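Local structure of oxalate oxidase 1 (1FI2) at residues Phe79-His88 with Met136-Thr145; Pro3-Leu14 with Val61-Leu70. The protein oxidises oxalate with molecular oxygen to carbon dioxide and hydrogen peroxide at a manganese centre, and also has superoxide dismutase activity. All coordinates share one frame; numbering follows the deposited sequence.

Contact 1. Residues Phe79-His88 with Met136-Thr145; sequences FAPGGTNPPH and MHFQFNVGKT. With MN (manganese (II) ion), chain B.
His88 and His137 face each other as an antiparallel hydrogen-bonded pair and bind the same manganese ion, through His88 NE2 at 2.3 Å and His137 NE2 at 2.2 Å. Similar first torsions (chi1 64° and 59°) bring both rings to the metal, where they meet obliquely. His88 ND1 gives a hydrogen bond to Pro86 O at 2.8 Å that lies in the ring plane and fixes the ring's rotation; His137 ND1 is hydrogen-bonded to Leu135 O. On the same face, the oxalate-binding Asn85 lies alongside Gln139, and Asn85 ND2 donates to Gln139 OE1 at 3.2 Å. Gln139 NE2 donates to a manganese-bound water, while its CB packs 3.7 Å from Phe79 CZ. This middle and metal end is closely packed: Gln139 O takes Thr84 OG1 (2.9 Å) and Asn85 N from opposite faces of its carbonyl plane. A beta bulge shifts the register between Asn85 and His88. Buried Asn141 bonds well through N to Gly83 O, weakly through ND2 to Phe79 O and Ala80 O. The exposed side is looser: Pro81 CG merely rests 3.6 Å from Lys144 O. Strands 84-89 and 137-141 are neighbours in one jellyroll sheet, between strands 161-162 and 103-109; Met149 of strand 147-153 packs against Phe79, Asn85 and Gln139.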
loop_
_atom_site.group_PDB
_atom_site.type_symbol
_atom_site.label_atom_id
_atom_site.label_comp_id
_atom_site.label_asym_id
_atom_site.label_seq_id
_atom_site.Cartn_x
_atom_site.Cartn_y
_atom_site.Cartn_z
ATOM N N PHE A 79 -1.581 -32.514 13.645
ATOM C CA PHE A 79 -0.973 -32.681 14.951
ATOM C C PHE A 79 -1.239 -34.031 15.616
ATOM O O PHE A 79 -2.396 -34.386 15.844
ATOM C CB PHE A 79 -1.517 -31.632 15.928
ATOM C CG PHE A 79 -1.444 -30.177 15.613
ATOM C CD1 PHE A 79 -0.482 -29.367 16.209
ATOM C CD2 PHE A 79 -2.346 -29.589 14.738
ATOM C CE1 PHE A 79 -0.424 -28.017 15.922
ATOM C CE2 PHE A 79 -2.287 -28.243 14.442
ATOM C CZ PHE A 79 -1.322 -27.455 15.040
ATOM N N ALA A 80 -0.174 -34.704 16.045
ATOM C CA ALA A 80 -0.339 -35.928 16.840
ATOM C C ALA A 80 -0.776 -35.476 18.232
ATOM O O ALA A 80 -0.587 -34.304 18.567
ATOM C CB ALA A 80 0.986 -36.670 16.928
ATOM N N PRO A 81 -1.374 -36.354 19.018
ATOM C CA PRO A 81 -1.778 -36.014 20.374
ATOM C C PRO A 81 -0.599 -35.494 21.183
ATOM O O PRO A 81 0.450 -36.136 21.271
ATOM C CB PRO A 81 -2.334 -37.310 20.937
ATOM C CG PRO A 81 -2.552 -38.222 19.786
ATOM C CD PRO A 81 -1.640 -37.769 18.678
ATOM N N GLY A 82 -0.718 -34.290 21.736
ATOM C CA GLY A 82 0.330 -33.656 22.513
ATOM C C GLY A 82 1.382 -32.948 21.671
ATOM O O GLY A 82 2.383 -32.443 22.196
ATOM N N GLY A 83 1.171 -32.897 20.358
ATOM C CA GLY A 83 2.112 -32.256 19.452
ATOM C C GLY A 83 1.895 -30.745 19.443
ATOM O O GLY A 83 0.826 -30.266 19.828
ATOM N N THR A 84 2.905 -30.029 18.966
ATOM C CA THR A 84 2.827 -28.575 18.917
ATOM C C THR A 84 3.333 -28.001 17.604
ATOM O O THR A 84 4.200 -28.582 16.954
ATOM C CB THR A 84 3.648 -27.997 20.093
ATOM O OG1 THR A 84 3.524 -26.571 20.143
ATOM C CG2 THR A 84 5.125 -28.350 19.985
ATOM N N ASN A 85 2.704 -26.932 17.141
ATOM C CA ASN A 85 3.294 -26.012 16.153
ATOM C C ASN A 85 3.894 -24.997 17.133
ATOM O O ASN A 85 3.134 -24.329 17.835
ATOM C CB ASN A 85 2.244 -25.447 15.224
ATOM C CG ASN A 85 2.775 -24.828 13.948
ATOM O OD1 ASN A 85 3.947 -24.979 13.604
ATOM N ND2 ASN A 85 1.907 -24.125 13.228
ATOM N N PRO A 86 5.203 -25.047 17.343
ATOM C CA PRO A 86 5.878 -24.263 18.363
ATOM C C PRO A 86 5.753 -22.769 18.209
ATOM O O PRO A 86 5.384 -22.288 17.150
ATOM C CB PRO A 86 7.333 -24.717 18.262
ATOM C CG PRO A 86 7.491 -25.254 16.884
ATOM C CD PRO A 86 6.153 -25.857 16.537
ATOM N N PRO A 87 6.011 -21.997 19.256
ATOM C CA PRO A 87 5.976 -20.542 19.181
ATOM C C PRO A 87 6.656 -20.039 17.923
ATOM O O PRO A 87 7.865 -20.210 17.809
ATOM C CB PRO A 87 6.742 -20.122 20.432
ATOM C CG PRO A 87 6.413 -21.202 21.413
ATOM C CD PRO A 87 6.459 -22.474 20.588
ATOM N N HIS A 88 5.965 -19.404 16.996
ATOM C CA HIS A 88 6.562 -18.926 15.751
ATOM C C HIS A 88 5.988 -17.587 15.322
ATOM O O HIS A 88 5.075 -17.051 15.951
ATOM C CB HIS A 88 6.385 -19.966 14.639
ATOM C CG HIS A 88 4.955 -20.211 14.266
ATOM N ND1 HIS A 88 4.131 -21.032 15.003
ATOM C CD2 HIS A 88 4.208 -19.735 13.237
ATOM C CE1 HIS A 88 2.930 -21.056 14.443
ATOM N NE2 HIS A 88 2.956 -20.283 13.376
ATOM N N MET A 136 4.138 -13.361 17.953
ATOM C CA MET A 136 4.453 -14.745 18.310
ATOM C C MET A 136 3.176 -15.512 18.642
ATOM O O MET A 136 2.259 -14.970 19.267
ATOM C CB MET A 136 5.450 -14.772 19.476
ATOM C CG MET A 136 6.107 -16.131 19.676
ATOM S SD MET A 136 7.184 -16.232 21.119
ATOM C CE MET A 136 8.346 -14.912 20.776
ATOM N N HIS A 137 3.095 -16.768 18.201
ATOM C CA HIS A 137 1.910 -17.589 18.457
ATOM C C HIS A 137 2.249 -19.071 18.372
ATOM O O HIS A 137 3.319 -19.434 17.874
ATOM C CB HIS A 137 0.788 -17.222 17.481
ATOM C CG HIS A 137 1.129 -17.394 16.034
ATOM N ND1 HIS A 137 2.061 -16.594 15.405
ATOM C CD2 HIS A 137 0.670 -18.245 15.083
ATOM C CE1 HIS A 137 2.162 -16.949 14.147
ATOM N NE2 HIS A 137 1.335 -17.955 13.904
ATOM N N PHE A 138 1.362 -19.927 18.862
ATOM C CA PHE A 138 1.591 -21.367 18.839
ATOM C C PHE A 138 0.274 -22.136 18.909
ATOM O O PHE A 138 -0.769 -21.552 19.202
ATOM C CB PHE A 138 2.429 -21.775 20.064
ATOM C CG PHE A 138 1.761 -21.515 21.390
ATOM C CD1 PHE A 138 0.902 -22.443 21.960
ATOM C CD2 PHE A 138 1.999 -20.335 22.075
ATOM C CE1 PHE A 138 0.294 -22.200 23.175
ATOM C CE2 PHE A 138 1.391 -20.085 23.294
ATOM C CZ PHE A 138 0.532 -21.015 23.845
ATOM N N GLN A 139 0.334 -23.435 18.650
ATOM C CA GLN A 139 -0.818 -24.322 18.749
ATOM C C GLN A 139 -0.348 -25.604 19.454
ATOM O O GLN A 139 0.773 -26.051 19.227
ATOM C CB GLN A 139 -1.500 -24.684 17.441
ATOM C CG GLN A 139 -2.264 -23.566 16.746
ATOM C CD GLN A 139 -1.370 -22.800 15.788
ATOM O OE1 GLN A 139 -0.446 -23.373 15.196
ATOM N NE2 GLN A 139 -1.607 -21.504 15.632
ATOM N N PHE A 140 -1.185 -26.163 20.315
ATOM C CA PHE A 140 -0.846 -27.375 21.065
ATOM C C PHE A 140 -2.043 -28.317 21.088
ATOM O O PHE A 140 -3.139 -27.903 21.476
ATOM C CB PHE A 140 -0.411 -26.961 22.469
ATOM C CG PHE A 140 0.048 -28.052 23.388
ATOM C CD1 PHE A 140 1.309 -28.602 23.263
ATOM C CD2 PHE A 140 -0.759 -28.482 24.431
ATOM C CE1 PHE A 140 1.744 -29.596 24.119
ATOM C CE2 PHE A 140 -0.330 -29.472 25.298
ATOM C CZ PHE A 140 0.923 -30.031 25.140
ATOM N N ASN A 141 -1.869 -29.568 20.660
ATOM C CA ASN A 141 -2.974 -30.524 20.631
ATOM C C ASN A 141 -3.271 -31.073 22.021
ATOM O O ASN A 141 -2.526 -31.901 22.540
ATOM C CB ASN A 141 -2.666 -31.655 19.645
ATOM C CG ASN A 141 -3.813 -32.627 19.462
ATOM O OD1 ASN A 141 -4.870 -32.477 20.074
ATOM N ND2 ASN A 141 -3.618 -33.635 18.618
ATOM N N VAL A 142 -4.408 -30.666 22.587
ATOM C CA VAL A 142 -4.775 -31.066 23.938
ATOM C C VAL A 142 -5.769 -32.221 23.958
ATOM O O VAL A 142 -6.175 -32.660 25.037
ATOM C CB VAL A 142 -5.370 -29.901 24.756
ATOM C CG1 VAL A 142 -4.357 -28.778 24.919
ATOM C CG2 VAL A 142 -6.657 -29.390 24.126
ATOM N N GLY A 143 -6.156 -32.706 22.786
ATOM C CA GLY A 143 -7.098 -33.816 22.693
ATOM C C GLY A 143 -6.356 -35.148 22.642
ATOM O O GLY A 143 -5.127 -35.188 22.623
ATOM N N LYS A 144 -7.113 -36.241 22.599
ATOM C CA LYS A 144 -6.520 -37.571 22.552
ATOM C C LYS A 144 -6.427 -38.096 21.122
ATOM O O LYS A 144 -5.896 -39.182 20.887
ATOM C CB LYS A 144 -7.312 -38.575 23.385
ATOM C CG LYS A 144 -7.572 -38.223 24.837
ATOM C CD LYS A 144 -7.773 -39.497 25.651
ATOM C CE LYS A 144 -8.729 -39.299 26.811
ATOM N NZ LYS A 144 -8.499 -40.285 27.906
ATOM N N THR A 145 -7.004 -37.368 20.178
ATOM C CA THR A 145 -7.007 -37.743 18.779
ATOM C C THR A 145 -6.130 -36.791 17.964
ATOM O O THR A 145 -5.753 -35.723 18.435
ATOM C CB THR A 145 -8.420 -37.676 18.159
ATOM O OG1 THR A 145 -8.903 -36.326 18.243
ATOM C CG2 THR A 145 -9.389 -38.599 18.870
HETATM MN MN MN B . 1.182 -19.434 12.238
HETATM O O HOH W 1 -0.292 -20.759 13.267
HETATM O O HOH W 2 1.560 -21.162 10.564
#

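Contact 2. Residues Pro3-Leu14 with Val61-Leu70; sequences PDPLQDFCVADL and VAEWPGTNTL
Ala12 N points straight at Pro65 O, 3.1 Å away with an N-H...O angle of 179°, yet it comes from above the carbonyl plane. Asn68 N reaches the same oxygen from the opposite face, so one carbonyl ties the 3-10 turn together and holds the N-terminal chain to it. Asn68 has CG anti to its own N (chi1 -166°), which carries ND2 to within 3.0 Å of Cys10 O; ND2 also serves His24 O, and OD1 is taken by Gln156. Water fills in where the backbones do not meet. One molecule accepts from Cys10 N at 2.9 Å and donates to Gly66 O and Asn68 O. A second joins Gln7 O and NE2 to Thr69 OG1, which receives a proton from this water at 2.7 Å and gives its own to Asn68 O at 2.6 Å; Gln7 NE2 also bonds to Asn22 of a neighbouring subunit. A third spans Pro3 O and Thr69 O. Between these polar links, Ala12 CB nestles against Pro65 CB at 3.8 Å and Val61 CG2, and Cys10 CB touches Thr69 CG2 at 3.8 Å. This is a loop-on-loop contact: the N-terminal extension of germin, pinned by the Cys10-Cys26 disulfide, lies against the loop joining strands 54-59 and 73-79 of the cupin barrel.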
loop_
_atom_site.group_PDB
_atom_site.type_symbol
_atom_site.label_atom_id
_atom_site.label_comp_id
_atom_site.label_asym_id
_atom_site.label_seq_id
_atom_site.Cartn_x
_atom_site.Cartn_y
_atom_site.Cartn_z
ATOM N N PRO A 3 2.240 -6.260 -2.585
ATOM C CA PRO A 3 1.835 -5.371 -3.654
ATOM C C PRO A 3 0.577 -5.852 -4.364
ATOM O O PRO A 3 0.396 -7.060 -4.565
ATOM C CB PRO A 3 3.028 -5.409 -4.609
ATOM C CG PRO A 3 4.198 -5.846 -3.799
ATOM C CD PRO A 3 3.629 -6.765 -2.748
ATOM N N ASP A 4 -0.336 -4.952 -4.737
ATOM C CA ASP A 4 -1.533 -5.355 -5.473
ATOM C C ASP A 4 -1.164 -5.824 -6.881
ATOM O O ASP A 4 -0.116 -5.458 -7.401
ATOM C CB ASP A 4 -2.513 -4.186 -5.593
ATOM C CG ASP A 4 -3.391 -3.951 -4.382
ATOM O OD1 ASP A 4 -4.392 -3.211 -4.508
ATOM O OD2 ASP A 4 -3.117 -4.530 -3.311
ATOM N N PRO A 5 -2.014 -6.628 -7.502
ATOM C CA PRO A 5 -1.794 -7.115 -8.853
ATOM C C PRO A 5 -2.051 -6.030 -9.886
ATOM O O PRO A 5 -2.833 -5.104 -9.652
ATOM C CB PRO A 5 -2.792 -8.262 -8.978
ATOM C CG PRO A 5 -3.922 -7.859 -8.090
ATOM C CD PRO A 5 -3.299 -7.114 -6.935
ATOM N N LEU A 6 -1.380 -6.123 -11.032
ATOM C CA LEU A 6 -1.523 -5.136 -12.096
ATOM C C LEU A 6 -2.130 -5.714 -13.366
ATOM O O LEU A 6 -2.105 -5.129 -14.444
ATOM C CB LEU A 6 -0.169 -4.494 -12.391
ATOM C CG LEU A 6 0.345 -3.475 -11.374
ATOM C CD1 LEU A 6 1.656 -2.927 -11.908
ATOM C CD2 LEU A 6 -0.593 -2.300 -11.163
ATOM N N GLN A 7 -2.652 -6.929 -13.238
ATOM C CA GLN A 7 -3.300 -7.674 -14.307
ATOM C C GLN A 7 -4.094 -8.814 -13.662
ATOM O O GLN A 7 -3.970 -9.014 -12.453
ATOM C CB GLN A 7 -2.326 -8.227 -15.342
ATOM C CG GLN A 7 -1.360 -9.289 -14.835
ATOM C CD GLN A 7 -0.275 -8.695 -13.955
ATOM O OE1 GLN A 7 0.434 -7.791 -14.402
ATOM N NE2 GLN A 7 -0.174 -9.172 -12.721
ATOM N N ASP A 8 -4.895 -9.522 -14.449
ATOM C CA ASP A 8 -5.697 -10.609 -13.896
ATOM C C ASP A 8 -4.847 -11.705 -13.270
ATOM O O ASP A 8 -5.157 -12.195 -12.174
ATOM C CB ASP A 8 -6.608 -11.212 -14.967
ATOM C CG ASP A 8 -7.676 -10.297 -15.517
ATOM O OD1 ASP A 8 -8.285 -10.683 -16.545
ATOM O OD2 ASP A 8 -7.952 -9.209 -14.974
ATOM N N PHE A 9 -3.949 -12.303 -14.059
ATOM C CA PHE A 9 -3.186 -13.475 -13.642
ATOM C C PHE A 9 -1.695 -13.336 -13.938
ATOM O O PHE A 9 -1.311 -12.651 -14.886
ATOM C CB PHE A 9 -3.701 -14.734 -14.360
ATOM C CG PHE A 9 -5.180 -14.888 -14.541
ATOM C CD1 PHE A 9 -5.765 -14.702 -15.784
ATOM C CD2 PHE A 9 -6.009 -15.171 -13.464
ATOM C CE1 PHE A 9 -7.132 -14.825 -15.955
ATOM C CE2 PHE A 9 -7.377 -15.292 -13.622
ATOM C CZ PHE A 9 -7.938 -15.121 -14.870
ATOM N N CYS A 10 -0.837 -13.953 -13.133
ATOM C CA CYS A 10 0.615 -13.888 -13.343
ATOM C C CYS A 10 1.248 -15.087 -12.643
ATOM O O CYS A 10 1.793 -14.961 -11.544
ATOM C CB CYS A 10 1.131 -12.567 -12.783
ATOM S SG CYS A 10 2.499 -11.755 -13.629
ATOM N N VAL A 11 1.056 -16.275 -13.219
ATOM C CA VAL A 11 1.551 -17.498 -12.586
ATOM C C VAL A 11 3.066 -17.445 -12.446
ATOM O O VAL A 11 3.770 -17.185 -13.417
ATOM C CB VAL A 11 1.123 -18.754 -13.360
ATOM C CG1 VAL A 11 1.451 -20.028 -12.591
ATOM C CG2 VAL A 11 -0.369 -18.704 -13.671
ATOM N N ALA A 12 3.557 -17.749 -11.249
ATOM C CA ALA A 12 4.982 -17.695 -10.979
ATOM C C ALA A 12 5.815 -18.646 -11.828
ATOM O O ALA A 12 5.480 -19.825 -11.982
ATOM C CB ALA A 12 5.236 -18.020 -9.503
ATOM N N ASP A 13 6.909 -18.125 -12.369
ATOM C CA ASP A 13 7.851 -18.941 -13.139
ATOM C C ASP A 13 8.897 -19.359 -12.097
ATOM O O ASP A 13 9.664 -18.509 -11.650
ATOM C CB ASP A 13 8.470 -18.180 -14.294
ATOM C CG ASP A 13 9.554 -18.925 -15.046
ATOM O OD1 ASP A 13 10.110 -18.345 -16.004
ATOM O OD2 ASP A 13 9.874 -20.076 -14.688
ATOM N N LEU A 14 8.872 -20.624 -11.698
ATOM C CA LEU A 14 9.760 -21.094 -10.642
ATOM C C LEU A 14 11.021 -21.787 -11.123
ATOM O O LEU A 14 11.728 -22.363 -10.279
ATOM C CB LEU A 14 8.984 -22.033 -9.707
ATOM C CG LEU A 14 7.809 -21.415 -8.941
ATOM C CD1 LEU A 14 7.050 -22.492 -8.180
ATOM C CD2 LEU A 14 8.284 -20.325 -7.994
ATOM N N VAL A 61 3.396 -19.566 -2.519
ATOM C CA VAL A 61 3.661 -19.440 -3.951
ATOM C C VAL A 61 4.651 -20.443 -4.507
ATOM O O VAL A 61 4.507 -20.854 -5.667
ATOM C CB VAL A 61 4.077 -17.993 -4.288
ATOM C CG1 VAL A 61 5.468 -17.677 -3.759
ATOM C CG2 VAL A 61 3.979 -17.732 -5.785
ATOM N N ALA A 62 5.587 -20.962 -3.722
ATOM C CA ALA A 62 6.501 -22.002 -4.177
ATOM C C ALA A 62 5.776 -23.314 -4.455
ATOM O O ALA A 62 6.218 -24.095 -5.306
ATOM C CB ALA A 62 7.598 -22.204 -3.140
ATOM N N GLU A 63 4.679 -23.580 -3.754
ATOM C CA GLU A 63 3.903 -24.798 -3.940
ATOM C C GLU A 63 2.647 -24.579 -4.771
ATOM O O GLU A 63 2.095 -25.517 -5.349
ATOM C CB GLU A 63 3.530 -25.383 -2.570
ATOM C CG GLU A 63 4.737 -25.925 -1.811
ATOM C CD GLU A 63 5.314 -27.154 -2.494
ATOM O OE1 GLU A 63 4.521 -28.036 -2.887
ATOM O OE2 GLU A 63 6.548 -27.240 -2.640
ATOM N N TRP A 64 2.182 -23.340 -4.852
ATOM C CA TRP A 64 1.000 -22.963 -5.620
ATOM C C TRP A 64 1.318 -21.682 -6.382
ATOM O O TRP A 64 0.998 -20.573 -5.946
ATOM C CB TRP A 64 -0.202 -22.744 -4.708
ATOM C CG TRP A 64 -1.558 -22.696 -5.340
ATOM C CD1 TRP A 64 -1.885 -22.909 -6.650
ATOM C CD2 TRP A 64 -2.805 -22.493 -4.657
ATOM N NE1 TRP A 64 -3.242 -22.811 -6.831
ATOM C CE2 TRP A 64 -3.832 -22.569 -5.617
ATOM C CE3 TRP A 64 -3.147 -22.238 -3.324
ATOM C CZ2 TRP A 64 -5.178 -22.400 -5.295
ATOM C CZ3 TRP A 64 -4.482 -22.075 -3.002
ATOM C CH2 TRP A 64 -5.478 -22.158 -3.983
ATOM N N PRO A 65 1.975 -21.814 -7.531
ATOM C CA PRO A 65 2.436 -20.672 -8.301
ATOM C C PRO A 65 1.352 -19.742 -8.792
ATOM O O PRO A 65 1.628 -18.552 -8.998
ATOM C CB PRO A 65 3.260 -21.245 -9.441
ATOM C CG PRO A 65 3.013 -22.702 -9.454
ATOM C CD PRO A 65 2.434 -23.091 -8.124
ATOM N N GLY A 66 0.106 -20.182 -8.922
ATOM C CA GLY A 66 -1.003 -19.344 -9.331
ATOM C C GLY A 66 -1.373 -18.265 -8.321
ATOM O O GLY A 66 -2.087 -17.321 -8.672
ATOM N N THR A 67 -0.871 -18.326 -7.090
ATOM C CA THR A 67 -1.089 -17.295 -6.093
ATOM C C THR A 67 -0.220 -16.061 -6.329
ATOM O O THR A 67 -0.500 -15.001 -5.754
ATOM C CB THR A 67 -0.806 -17.780 -4.655
ATOM O OG1 THR A 67 0.566 -18.176 -4.522
ATOM C CG2 THR A 67 -1.696 -18.962 -4.301
ATOM N N ASN A 68 0.829 -16.177 -7.134
ATOM C CA ASN A 68 1.718 -15.045 -7.395
ATOM C C ASN A 68 0.930 -13.801 -7.757
ATOM O O ASN A 68 0.049 -13.804 -8.618
ATOM C CB ASN A 68 2.690 -15.412 -8.518
ATOM C CG ASN A 68 3.861 -14.471 -8.670
ATOM O OD1 ASN A 68 4.479 -14.040 -7.698
ATOM N ND2 ASN A 68 4.193 -14.140 -9.916
ATOM N N THR A 69 1.235 -12.685 -7.116
ATOM C CA THR A 69 0.660 -11.371 -7.233
ATOM C C THR A 69 -0.742 -11.207 -6.638
ATOM O O THR A 69 -1.215 -10.064 -6.546
ATOM C CB THR A 69 0.572 -10.775 -8.659
ATOM O OG1 THR A 69 -0.490 -11.415 -9.388
ATOM C CG2 THR A 69 1.874 -10.867 -9.428
ATOM N N LEU A 70 -1.401 -12.268 -6.195
ATOM C CA LEU A 70 -2.772 -12.203 -5.724
ATOM C C LEU A 70 -2.941 -11.887 -4.251
ATOM O O LEU A 70 -4.059 -11.653 -3.783
ATOM C CB LEU A 70 -3.507 -13.502 -6.087
ATOM C CG LEU A 70 -3.531 -13.869 -7.576
ATOM C CD1 LEU A 70 -4.381 -15.115 -7.781
ATOM C CD2 LEU A 70 -4.041 -12.719 -8.436
HETATM O O HOH W 3 -1.992 -8.697 -3.934
HETATM O O HOH W 4 -2.038 -11.108 -11.612
HETATM O O HOH W 5 -1.370 -15.415 -10.629
#

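How the contacts relate
Contacts 1 and 2 sit on opposite sides of the chain's centre, about 31 Å apart between centres, and share no strand or loop. Both are largely buried, but by different means. Contact 1 belongs to the jellyroll itself: antiparallel strand pairing, broken by one bulge, sets the side chains near the metal, and the polar groups on one face converge on the metal and the oxalate site. Contact 2 lies farther out, in chain without strands, where isolated hydrogen bonds and bridging waters replace a ladder. Other subunits also close round it: Asp8 forms a salt bridge with Arg92 of one and hydrogen bonds with Ser111 and Ser114 of another. At contact 1, Val178 of another subunit packs on Phe138.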